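Local coordinates for Arf-GAP (PDB 5C79), which is a phosphoinositide-dependent GTPase-activating protein for Arf whose PH domain binds phosphatidylinositol 4,5-bisphosphate, at residues Q78-N83 with R106-Q111; C87-N92 with A120-L125; K35-E40 with D114-I119. All coordinates share one frame; numbering follows the deposited sequence.

Contact 1: residues Q78-N83 with R106-Q111. With PBU ((2R)-3-{[(R)-hydroxy{[(1R,2R,3S,4R,5R,6S)-2,3,6-trihydroxy-4,5-bis(phosphonooxy)cyclohexyl]oxy}phosphoryl]oxy}propane-1 ,2-diyl dibutanoate), chain C.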
loop_
_atom_site.group_PDB
_atom_site.type_symbol
_atom_site.label_atom_id
_atom_site.label_comp_id
_atom_site.label_asym_id
_atom_site.label_seq_id
_atom_site.Cartn_x
_atom_site.Cartn_y
_atom_site.Cartn_z
ATOM N N GLN A 78 -17.802 1.617 -0.083
ATOM C CA GLN A 78 -16.925 1.206 -1.191
ATOM C C GLN A 78 -15.458 1.651 -0.962
ATOM O O GLN A 78 -15.191 2.832 -0.795
ATOM C CB GLN A 78 -17.374 1.810 -2.531
ATOM C CG GLN A 78 -18.716 1.351 -3.082
ATOM C CD GLN A 78 -19.052 2.042 -4.404
ATOM O OE1 GLN A 78 -20.030 2.805 -4.521
ATOM N NE2 GLN A 78 -18.229 1.773 -5.419
ATOM N N PRO A 79 -14.513 0.711 -1.021
ATOM C CA PRO A 79 -13.111 1.079 -0.812
ATOM C C PRO A 79 -12.492 2.016 -1.863
ATOM O O PRO A 79 -12.927 2.080 -2.988
ATOM C CB PRO A 79 -12.416 -0.264 -0.816
ATOM C CG PRO A 79 -13.301 -1.155 -1.597
ATOM C CD PRO A 79 -14.670 -0.735 -1.220
ATOM N N ALA A 80 -11.472 2.745 -1.441
ATOM C CA ALA A 80 -10.648 3.542 -2.317
ATOM C C ALA A 80 -9.845 2.599 -3.213
ATOM O O ALA A 80 -9.363 1.553 -2.748
ATOM C CB ALA A 80 -9.706 4.426 -1.515
ATOM N N LYS A 81 -9.752 2.968 -4.481
ATOM C CA LYS A 81 -8.971 2.208 -5.461
ATOM C C LYS A 81 -7.849 3.082 -6.002
ATOM O O LYS A 81 -8.103 4.137 -6.565
ATOM C CB LYS A 81 -9.877 1.690 -6.585
ATOM C CG LYS A 81 -10.887 0.695 -6.047
ATOM C CD LYS A 81 -11.636 -0.071 -7.121
ATOM C CE LYS A 81 -12.440 -1.221 -6.525
ATOM N NZ LYS A 81 -11.617 -2.386 -6.054
ATOM N N LEU A 82 -6.612 2.609 -5.840
ATOM C CA LEU A 82 -5.436 3.313 -6.303
ATOM C C LEU A 82 -4.848 2.530 -7.471
ATOM O O LEU A 82 -4.555 1.345 -7.363
ATOM C CB LEU A 82 -4.420 3.494 -5.193
ATOM C CG LEU A 82 -4.846 4.384 -4.024
ATOM C CD1 LEU A 82 -3.655 4.521 -3.102
ATOM C CD2 LEU A 82 -5.331 5.756 -4.479
ATOM N N ASN A 83 -4.712 3.214 -8.590
ATOM C CA ASN A 83 -4.075 2.656 -9.796
ATOM C C ASN A 83 -2.564 2.728 -9.594
ATOM O O ASN A 83 -1.962 3.816 -9.537
ATOM C CB ASN A 83 -4.515 3.454 -11.038
ATOM C CG ASN A 83 -3.654 3.182 -12.275
ATOM O OD1 ASN A 83 -2.921 2.203 -12.342
ATOM N ND2 ASN A 83 -3.705 4.122 -13.252
ATOM N N ARG A 106 -2.782 12.775 -3.415
ATOM C CA ARG A 106 -2.647 12.448 -2.013
ATOM C C ARG A 106 -1.397 11.593 -1.783
ATOM O O ARG A 106 -1.112 10.717 -2.578
ATOM C CB ARG A 106 -3.865 11.619 -1.583
ATOM C CG ARG A 106 -3.766 11.174 -0.169
ATOM C CD ARG A 106 -5.069 10.756 0.416
ATOM N NE ARG A 106 -4.799 10.433 1.815
ATOM C CZ ARG A 106 -5.698 9.969 2.669
ATOM N NH1 ARG A 106 -6.938 9.777 2.302
ATOM N NH2 ARG A 106 -5.327 9.683 3.913
ATOM N N THR A 107 -0.759 11.772 -0.640
ATOM C CA THR A 107 0.249 10.806 -0.174
ATOM C C THR A 107 -0.317 10.023 1.009
ATOM O O THR A 107 -0.678 10.610 2.001
ATOM C CB THR A 107 1.568 11.502 0.182
ATOM O OG1 THR A 107 2.115 12.055 -1.020
ATOM C CG2 THR A 107 2.574 10.527 0.758
ATOM N N TYR A 108 -0.410 8.712 0.862
ATOM C CA TYR A 108 -0.771 7.818 1.940
ATOM C C TYR A 108 0.449 7.474 2.776
ATOM O O TYR A 108 1.514 7.182 2.216
ATOM C CB TYR A 108 -1.384 6.556 1.368
ATOM C CG TYR A 108 -2.771 6.724 0.849
ATOM C CD1 TYR A 108 -3.008 7.100 -0.487
ATOM C CD2 TYR A 108 -3.865 6.483 1.672
ATOM C CE1 TYR A 108 -4.313 7.253 -0.949
ATOM C CE2 TYR A 108 -5.163 6.609 1.191
ATOM C CZ TYR A 108 -5.380 7.026 -0.103
ATOM O OH TYR A 108 -6.705 7.086 -0.536
ATOM N N HIS A 109 0.321 7.531 4.106
ATOM C CA HIS A 109 1.415 7.134 5.004
ATOM C C HIS A 109 1.008 5.806 5.589
ATOM O O HIS A 109 0.029 5.750 6.343
ATOM C CB HIS A 109 1.664 8.125 6.133
ATOM C CG HIS A 109 1.872 9.506 5.637
ATOM N ND1 HIS A 109 2.961 9.847 4.865
ATOM C CD2 HIS A 109 1.097 10.610 5.709
ATOM C CE1 HIS A 109 2.880 11.120 4.531
ATOM N NE2 HIS A 109 1.756 11.609 5.026
ATOM N N PHE A 110 1.750 4.756 5.248
ATOM C CA PHE A 110 1.432 3.404 5.705
ATOM C C PHE A 110 2.499 2.886 6.647
ATOM O O PHE A 110 3.642 3.339 6.617
ATOM C CB PHE A 110 1.337 2.422 4.534
ATOM C CG PHE A 110 0.140 2.619 3.637
ATOM C CD1 PHE A 110 -1.160 2.498 4.124
ATOM C CD2 PHE A 110 0.306 2.908 2.284
ATOM C CE1 PHE A 110 -2.246 2.631 3.289
ATOM C CE2 PHE A 110 -0.775 3.051 1.440
ATOM C CZ PHE A 110 -2.069 2.927 1.936
ATOM N N GLN A 111 2.111 1.935 7.473
ATOM C CA GLN A 111 3.068 1.149 8.270
ATOM C C GLN A 111 2.662 -0.303 8.255
ATOM O O GLN A 111 1.493 -0.648 8.502
ATOM C CB GLN A 111 3.228 1.725 9.671
ATOM C CG GLN A 111 4.315 1.061 10.483
ATOM C CD GLN A 111 4.520 1.694 11.833
ATOM O OE1 GLN A 111 4.137 1.138 12.868
ATOM N NE2 GLN A 111 5.170 2.853 11.836
HETATM P P1 PBU C . -11.716 9.030 12.982
HETATM P P4 PBU C . -8.275 10.025 5.865
HETATM P P5 PBU C . -11.195 6.135 6.450
HETATM C "C3'" PBU C . -12.270 10.816 14.793
HETATM C "C2'" PBU C . -12.586 12.254 14.457
HETATM O "O2'" PBU C . -11.494 13.094 14.875
HETATM C "C1'" PBU C . -13.967 12.596 15.039
HETATM O "O1'" PBU C . -14.653 13.384 14.077
HETATM C C1 PBU C . -10.693 9.127 10.484
HETATM O O1 PBU C . -11.725 9.472 11.412
HETATM C C2 PBU C . -9.720 10.302 10.225
HETATM O O2 PBU C . -10.303 11.506 9.721
HETATM C C3 PBU C . -8.730 9.914 9.173
HETATM O O3 PBU C . -7.866 11.043 8.874
HETATM C C4 PBU C . -9.527 9.381 7.975
HETATM O O4 PBU C . -8.579 9.033 7.047
HETATM C C5 PBU C . -10.360 8.144 8.184
HETATM O O5 PBU C . -11.054 7.655 7.002
HETATM C C6 PBU C . -11.364 8.559 9.218
HETATM O O6 PBU C . -12.074 7.379 9.470
HETATM C C7 PBU C . -11.286 13.259 16.318
HETATM O O7 PBU C . -10.747 12.386 16.980
HETATM C C8 PBU C . -11.690 14.561 16.971
HETATM C C9 PBU C . -10.524 15.525 16.835
HETATM C C10 PBU C . -10.107 15.584 15.383
HETATM C C11 PBU C . -15.915 13.009 13.466
HETATM O O11 PBU C . -16.238 11.840 13.347
HETATM C C12 PBU C . -16.814 14.117 12.989
HETATM C C13 PBU C . -17.064 15.054 14.164
HETATM C C14 PBU C . -15.966 16.086 14.302
HETATM O O41 PBU C . -7.336 11.161 6.256
HETATM O O42 PBU C . -9.674 10.317 5.351
HETATM O O43 PBU C . -7.413 9.129 5.021
HETATM O O51 PBU C . -11.466 6.459 4.989
HETATM O O52 PBU C . -9.778 5.614 6.661
HETATM O O53 PBU C . -12.162 5.239 7.098
HETATM O OP1 PBU C . -12.702 10.057 13.674
HETATM O OP2 PBU C . -10.288 9.116 13.492
HETATM O OP3 PBU C . -12.502 7.764 13.194
#
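L82 and Y108 meet inside the bent antiparallel sheet of a PH domain, where strands 80-83 and 106-111, far apart in strand order, face one another across the fold without a backbone hydrogen bond between them. The tight part is small. The branch end of L82 reaches the phenol ring, CD1 lying 3.5 Å from Y108 CE1, while CD2 follows at 4.0 Å from the same ring carbon. The two side chains cross obliquely. Both hold CG opposite the carbonyl carbon (chi1 -65° for L82, -74° for Y108), a setting that sends them across the gap. I70 touches both residues from strand 67-70, and L101 adds to the packing on L82.

The contact is looser toward the hydroxyl end, where A80 CB approaches Y108 OH only to 4.1 Å; the neighbouring K81 turns to the outer side and bonds T69. Beyond Y108 lies the lipid site. The R106 side chain lays its guanidinium over the tyrosine ring, with NE 3.8 Å above the ring plane; its extended chain carries the terminal nitrogens to the phosphate on C4 of PBU. K47 and R59 are among the other residues that bind the lipid. The R106 NH1 bond to PBU O43 is weak, 2.8 Å long with an N-H...O angle of 129°.

Contact 2: residues C87-N92 with A120-L125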
loop_
_atom_site.group_PDB
_atom_site.type_symbol
_atom_site.label_atom_id
_atom_site.label_comp_id
_atom_site.label_asym_id
_atom_site.label_seq_id
_atom_site.Cartn_x
_atom_site.Cartn_y
_atom_site.Cartn_z
ATOM N N CYS A 87 1.130 5.667 -9.076
ATOM C CA CYS A 87 1.616 5.816 -7.703
ATOM C C CYS A 87 3.072 5.461 -7.545
ATOM O O CYS A 87 3.667 4.753 -8.353
ATOM C CB CYS A 87 0.814 4.991 -6.701
ATOM S SG CYS A 87 -0.956 5.390 -6.662
ATOM N N GLN A 88 3.675 6.038 -6.528
ATOM C CA GLN A 88 5.110 5.821 -6.247
ATOM C C GLN A 88 5.277 5.436 -4.787
ATOM O O GLN A 88 4.895 6.181 -3.876
ATOM C CB GLN A 88 5.949 7.042 -6.558
ATOM C CG GLN A 88 7.449 6.853 -6.342
ATOM C CD GLN A 88 8.020 5.708 -7.152
ATOM O OE1 GLN A 88 7.889 5.696 -8.370
ATOM N NE2 GLN A 88 8.671 4.744 -6.496
ATOM N N VAL A 89 5.847 4.256 -4.584
ATOM C CA VAL A 89 6.232 3.824 -3.222
ATOM C C VAL A 89 7.510 4.548 -2.800
ATOM O O VAL A 89 8.475 4.639 -3.568
ATOM C CB VAL A 89 6.448 2.302 -3.119
ATOM C CG1 VAL A 89 6.973 1.928 -1.746
ATOM C CG2 VAL A 89 5.141 1.581 -3.386
ATOM N N LYS A 90 7.517 5.069 -1.580
ATOM C CA LYS A 90 8.701 5.684 -1.003
ATOM C C LYS A 90 8.926 5.034 0.352
ATOM O O LYS A 90 8.206 5.339 1.315
ATOM C CB LYS A 90 8.585 7.179 -0.848
ATOM C CG LYS A 90 9.887 7.793 -0.352
ATOM C CD LYS A 90 9.816 9.289 -0.291
ATOM C CE LYS A 90 11.178 9.856 0.092
ATOM N NZ LYS A 90 11.095 11.331 0.235
ATOM N N PRO A 91 9.881 4.102 0.414
ATOM C CA PRO A 91 10.118 3.465 1.705
ATOM C C PRO A 91 10.699 4.444 2.680
ATOM O O PRO A 91 11.305 5.424 2.308
ATOM C CB PRO A 91 11.118 2.335 1.387
ATOM C CG PRO A 91 11.268 2.295 -0.075
ATOM C CD PRO A 91 10.835 3.630 -0.603
ATOM N N ASN A 92 10.518 4.138 3.953
ATOM C CA ASN A 92 11.029 4.989 4.996
ATOM C C ASN A 92 12.568 4.940 5.040
ATOM O O ASN A 92 13.200 3.900 4.786
ATOM C CB ASN A 92 10.446 4.552 6.314
ATOM C CG ASN A 92 10.603 5.571 7.388
ATOM O OD1 ASN A 92 11.433 5.406 8.250
ATOM N ND2 ASN A 92 9.776 6.616 7.370
ATOM N N ALA A 120 7.316 -7.589 2.143
ATOM C CA ALA A 120 6.241 -8.222 1.385
ATOM C C ALA A 120 5.342 -7.220 0.694
ATOM O O ALA A 120 5.141 -7.299 -0.543
ATOM C CB ALA A 120 5.425 -9.134 2.255
ATOM N N TRP A 121 4.808 -6.269 1.474
ATOM C CA TRP A 121 3.954 -5.203 0.864
ATOM C C TRP A 121 4.663 -4.434 -0.239
ATOM O O TRP A 121 4.147 -4.243 -1.347
ATOM C CB TRP A 121 3.433 -4.229 1.920
ATOM C CG TRP A 121 2.218 -4.717 2.559
ATOM C CD1 TRP A 121 2.078 -5.189 3.849
ATOM C CD2 TRP A 121 0.939 -4.832 1.938
ATOM N NE1 TRP A 121 0.761 -5.613 4.036
ATOM C CE2 TRP A 121 0.042 -5.363 2.889
ATOM C CE3 TRP A 121 0.452 -4.506 0.665
ATOM C CZ2 TRP A 121 -1.321 -5.612 2.580
ATOM C CZ3 TRP A 121 -0.894 -4.741 0.375
ATOM C CH2 TRP A 121 -1.762 -5.270 1.330
ATOM N N ILE A 122 5.865 -3.964 0.044
ATOM C CA ILE A 122 6.580 -3.147 -0.941
ATOM C C ILE A 122 6.932 -3.974 -2.196
ATOM O O ILE A 122 6.812 -3.500 -3.322
ATOM C CB ILE A 122 7.797 -2.486 -0.333
ATOM C CG1 ILE A 122 7.328 -1.412 0.656
ATOM C CG2 ILE A 122 8.632 -1.806 -1.403
ATOM C CD1 ILE A 122 8.446 -0.833 1.487
ATOM N N SER A 123 7.324 -5.214 -1.986
ATOM C CA SER A 123 7.634 -6.124 -3.121
ATOM C C SER A 123 6.403 -6.388 -3.996
ATOM O O SER A 123 6.497 -6.330 -5.229
ATOM C CB SER A 123 8.205 -7.450 -2.601
ATOM O OG SER A 123 9.473 -7.221 -1.981
ATOM N N VAL A 124 5.273 -6.680 -3.354
ATOM C CA VAL A 124 4.026 -6.949 -4.073
ATOM C C VAL A 124 3.554 -5.703 -4.817
ATOM O O VAL A 124 3.149 -5.775 -5.994
ATOM C CB VAL A 124 2.920 -7.480 -3.150
ATOM C CG1 VAL A 124 1.572 -7.494 -3.864
ATOM C CG2 VAL A 124 3.236 -8.905 -2.666
ATOM N N LEU A 125 3.598 -4.555 -4.148
ATOM C CA LEU A 125 3.202 -3.295 -4.807
ATOM C C LEU A 125 4.063 -3.020 -6.042
ATOM O O LEU A 125 3.569 -2.642 -7.106
ATOM C CB LEU A 125 3.293 -2.124 -3.841
ATOM C CG LEU A 125 2.209 -2.139 -2.741
ATOM C CD1 LEU A 125 2.572 -1.147 -1.643
ATOM C CD2 LEU A 125 0.874 -1.779 -3.345
#
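Strand 88-91, with V89 at its middle, and helix 120-125, with I122 facing it, run close to antiparallel, their short axes inclined at 154° and 10.0 Å apart at closest approach. V89 is the centre of the contact because its two methyls are shared between two helix residues one turn apart. With CG1 placed opposite the backbone N (chi1 174°), that methyl slants against I122, 4.1 Å from I122 CG2, and the other branch is left to serve L125: V89 CG2 lies 4.1 Å from L125 CD1, the two side chains crossing at about a right angle. Further along the strand, P91 extends the strip at the more open margin, its CB standing 4.1 Å from I122 CD1. An alanine in place of V89 would probably leave I122 CG2 and L125 CD1 without their mates on the strand and open a gap between helix and sheet.

This is the PH-domain arrangement in which the C-terminal helix closes one end of the bent sheet. Strand 88-91 is outermost within the chain and pairs with strand 98-103; L125 continues inward to F99 and V63, and W121 packs on C61 and L45. On the strand itself, V89 O receives Q88 NE2 at 2.9 Å with an angle of 165°, the donor tilted somewhat from the carbonyl plane, a bond that draws the glutamine amide back over its own backbone. Between these two segments the contact is made by methyl and methylene groups, without a hydrogen bond; one polar link, K129 NZ to C87 O, lies further along the helix. The spacing is relaxed, and the fit probably depends on side-chain shape and apolar burial rather than on directional bonds.

Contact 3: residues K35-E40 with D114-I119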
loop_
_atom_site.group_PDB
_atom_site.type_symbol
_atom_site.label_atom_id
_atom_site.label_comp_id
_atom_site.label_asym_id
_atom_site.label_seq_id
_atom_site.Cartn_x
_atom_site.Cartn_y
_atom_site.Cartn_z
ATOM N N LYS A 35 11.157 -11.087 -6.598
ATOM C CA LYS A 35 10.547 -12.346 -7.134
ATOM C C LYS A 35 10.301 -13.383 -6.029
ATOM O O LYS A 35 9.687 -14.418 -6.267
ATOM C CB LYS A 35 11.392 -12.919 -8.264
ATOM C CG LYS A 35 11.506 -12.062 -9.517
ATOM C CD LYS A 35 12.194 -12.848 -10.618
ATOM C CE LYS A 35 12.255 -12.056 -11.894
ATOM N NZ LYS A 35 13.116 -12.742 -12.863
ATOM N N GLU A 36 10.708 -13.076 -4.804
ATOM C CA GLU A 36 10.264 -13.827 -3.616
ATOM C C GLU A 36 8.798 -13.592 -3.250
ATOM O O GLU A 36 8.266 -14.255 -2.380
ATOM C CB GLU A 36 11.184 -13.622 -2.416
ATOM C CG GLU A 36 12.555 -14.250 -2.577
ATOM C CD GLU A 36 13.459 -13.809 -1.447
ATOM O OE1 GLU A 36 14.075 -12.741 -1.592
ATOM O OE2 GLU A 36 13.459 -14.477 -0.417
ATOM N N TYR A 37 8.158 -12.653 -3.953
ATOM C CA TYR A 37 6.777 -12.325 -3.766
ATOM C C TYR A 37 6.054 -12.315 -5.107
ATOM O O TYR A 37 6.665 -12.173 -6.158
ATOM C CB TYR A 37 6.684 -10.939 -3.137
ATOM C CG TYR A 37 7.345 -10.981 -1.792
ATOM C CD1 TYR A 37 6.663 -11.423 -0.677
ATOM C CD2 TYR A 37 8.684 -10.680 -1.680
ATOM C CE1 TYR A 37 7.320 -11.541 0.543
ATOM C CE2 TYR A 37 9.343 -10.775 -0.480
ATOM C CZ TYR A 37 8.660 -11.188 0.619
ATOM O OH TYR A 37 9.366 -11.244 1.815
ATOM N N GLY A 38 4.753 -12.482 -5.035
ATOM C CA GLY A 38 3.906 -12.343 -6.208
ATOM C C GLY A 38 3.471 -10.897 -6.463
ATOM O O GLY A 38 4.101 -9.942 -6.020
ATOM N N SER A 39 2.361 -10.765 -7.165
ATOM C CA SER A 39 1.803 -9.453 -7.502
ATOM C C SER A 39 0.425 -9.181 -6.888
ATOM O O SER A 39 -0.163 -8.133 -7.165
ATOM C CB SER A 39 1.711 -9.316 -9.028
ATOM O OG SER A 39 0.904 -10.346 -9.575
ATOM N N GLU A 40 -0.065 -10.119 -6.068
ATOM C CA GLU A 40 -1.302 -9.994 -5.318
ATOM C C GLU A 40 -1.049 -10.243 -3.843
ATOM O O GLU A 40 -0.171 -11.038 -3.479
ATOM C CB GLU A 40 -2.333 -11.017 -5.811
ATOM C CG GLU A 40 -2.718 -10.866 -7.254
ATOM C CD GLU A 40 -3.711 -11.918 -7.746
ATOM O OE1 GLU A 40 -4.101 -12.819 -6.993
ATOM O OE2 GLU A 40 -4.090 -11.847 -8.929
ATOM N N ASP A 114 5.671 -5.611 10.649
ATOM C CA ASP A 114 7.090 -5.696 10.926
ATOM C C ASP A 114 7.895 -5.574 9.625
ATOM O O ASP A 114 7.300 -5.353 8.579
ATOM C CB ASP A 114 7.393 -7.005 11.664
ATOM C CG ASP A 114 6.935 -8.225 10.917
ATOM O OD1 ASP A 114 6.752 -8.206 9.680
ATOM O OD2 ASP A 114 6.755 -9.245 11.594
ATOM N N GLU A 115 9.220 -5.716 9.757
ATOM C CA GLU A 115 10.251 -5.747 8.687
ATOM C C GLU A 115 9.863 -6.626 7.503
ATOM O O GLU A 115 9.870 -6.198 6.342
ATOM C CB GLU A 115 11.640 -6.221 9.248
ATOM C CG GLU A 115 11.682 -7.067 10.549
ATOM C CD GLU A 115 11.552 -8.573 10.320
ATOM O OE1 GLU A 115 10.417 -9.084 10.476
ATOM O OE2 GLU A 115 12.575 -9.244 9.971
ATOM N N GLN A 116 9.520 -7.851 7.825
ATOM C CA GLN A 116 9.202 -8.852 6.820
ATOM C C GLN A 116 7.884 -8.524 6.066
ATOM O O GLN A 116 7.795 -8.690 4.845
ATOM C CB GLN A 116 9.132 -10.236 7.461
ATOM C CG GLN A 116 10.509 -10.814 7.834
ATOM C CD GLN A 116 11.047 -11.826 6.822
ATOM O OE1 GLN A 116 10.948 -11.623 5.606
ATOM N NE2 GLN A 116 11.623 -12.931 7.325
ATOM N N ASP A 117 6.855 -8.107 6.795
ATOM C CA ASP A 117 5.603 -7.709 6.095
ATOM C C ASP A 117 5.762 -6.433 5.301
ATOM O O ASP A 117 5.122 -6.293 4.268
ATOM C CB ASP A 117 4.348 -7.659 6.964
ATOM C CG ASP A 117 3.092 -8.071 6.171
ATOM O OD1 ASP A 117 3.120 -9.076 5.383
ATOM O OD2 ASP A 117 2.061 -7.435 6.292
ATOM N N TYR A 118 6.607 -5.517 5.780
ATOM C CA TYR A 118 7.044 -4.328 5.019
ATOM C C TYR A 118 7.678 -4.741 3.689
ATOM O O TYR A 118 7.300 -4.233 2.647
ATOM C CB TYR A 118 8.009 -3.467 5.861
ATOM C CG TYR A 118 8.953 -2.480 5.205
ATOM C CD1 TYR A 118 10.236 -2.874 4.806
ATOM C CD2 TYR A 118 8.598 -1.128 5.022
ATOM C CE1 TYR A 118 11.113 -1.963 4.237
ATOM C CE2 TYR A 118 9.485 -0.221 4.477
ATOM C CZ TYR A 118 10.731 -0.643 4.075
ATOM O OH TYR A 118 11.623 0.239 3.533
ATOM N N ILE A 119 8.607 -5.691 3.737
ATOM C CA ILE A 119 9.271 -6.193 2.515
ATOM C C ILE A 119 8.226 -6.811 1.582
ATOM O O ILE A 119 8.245 -6.550 0.386
ATOM C CB ILE A 119 10.406 -7.199 2.797
ATOM C CG1 ILE A 119 11.620 -6.472 3.402
ATOM C CG2 ILE A 119 10.885 -7.895 1.524
ATOM C CD1 ILE A 119 12.263 -5.402 2.541
HETATM O O HOH W 1 7.855 -11.670 4.233
#
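Y37 reaches the first turn and a half of helix 115-135 with the far end of its ring, touching I119 directly and Q116 mainly through a water. The helix starts from D114, the N-cap residue: its OD1 accepts the backbone N of D117 at 2.9 Å, almost in line with the C-O bond and nearly straight at the hydrogen (169°), which satisfies an amide that the first turn leaves without a helical acceptor. E115 adds a weak bond of its own carboxylate to the next backbone N.

Q116 is the polar half of the contact. Its chain bends at chi2 (-100°), bringing OE1 to 4.1 Å from Y37 OH, too far for a direct bond, and the amide stands steeply to the phenol ring. A water lying in the ring plane fills the gap: it sits 2.9 Å from Y37 OH and donates to Q116 O at 3.0 Å, with a second, weak donation to Q116 OE1 at 3.4 Å.

In the PH fold this helix follows the last strand, and here the loop leading into strand 41-48 lies against its outer side. D117 fits that topology, for its OD1 forms a salt bridge with K41, at the start of that strand. I119 supplies the apolar half. Its CG2 methyl rests 3.7 Å from Y37 OH and 3.8 Å from Y37 CE2; the two side chains cross at about a right angle, while I119 O, which also accepts S123 OG, lies over one face of the tyrosine. A120 and S123 continue the surface on which the ring rests.

How the contacts relate
All three contacts belong to one PH fold built from a seven-stranded antiparallel sheet and the helix 115-135. Contacts 2 and 3 share that helix, their centres about 9 Å apart; they also touch, V124 lying against G38 O. Contact 1 joins strands of the sheet, its centre about 12 Å from that of contact 2, which it meets where L82 adjoins C87, and about 18 Å from that of contact 3, on the opposite side of the chain's centre. Along the chain, contact 1 is nested within the loop closed by contact 3, whereas contact 2 crosses both. The lipid-binding R106 thus lies toward one side of the domain and the helix closes another, linked because strand 106-111 is followed in the chain by helix 115-135.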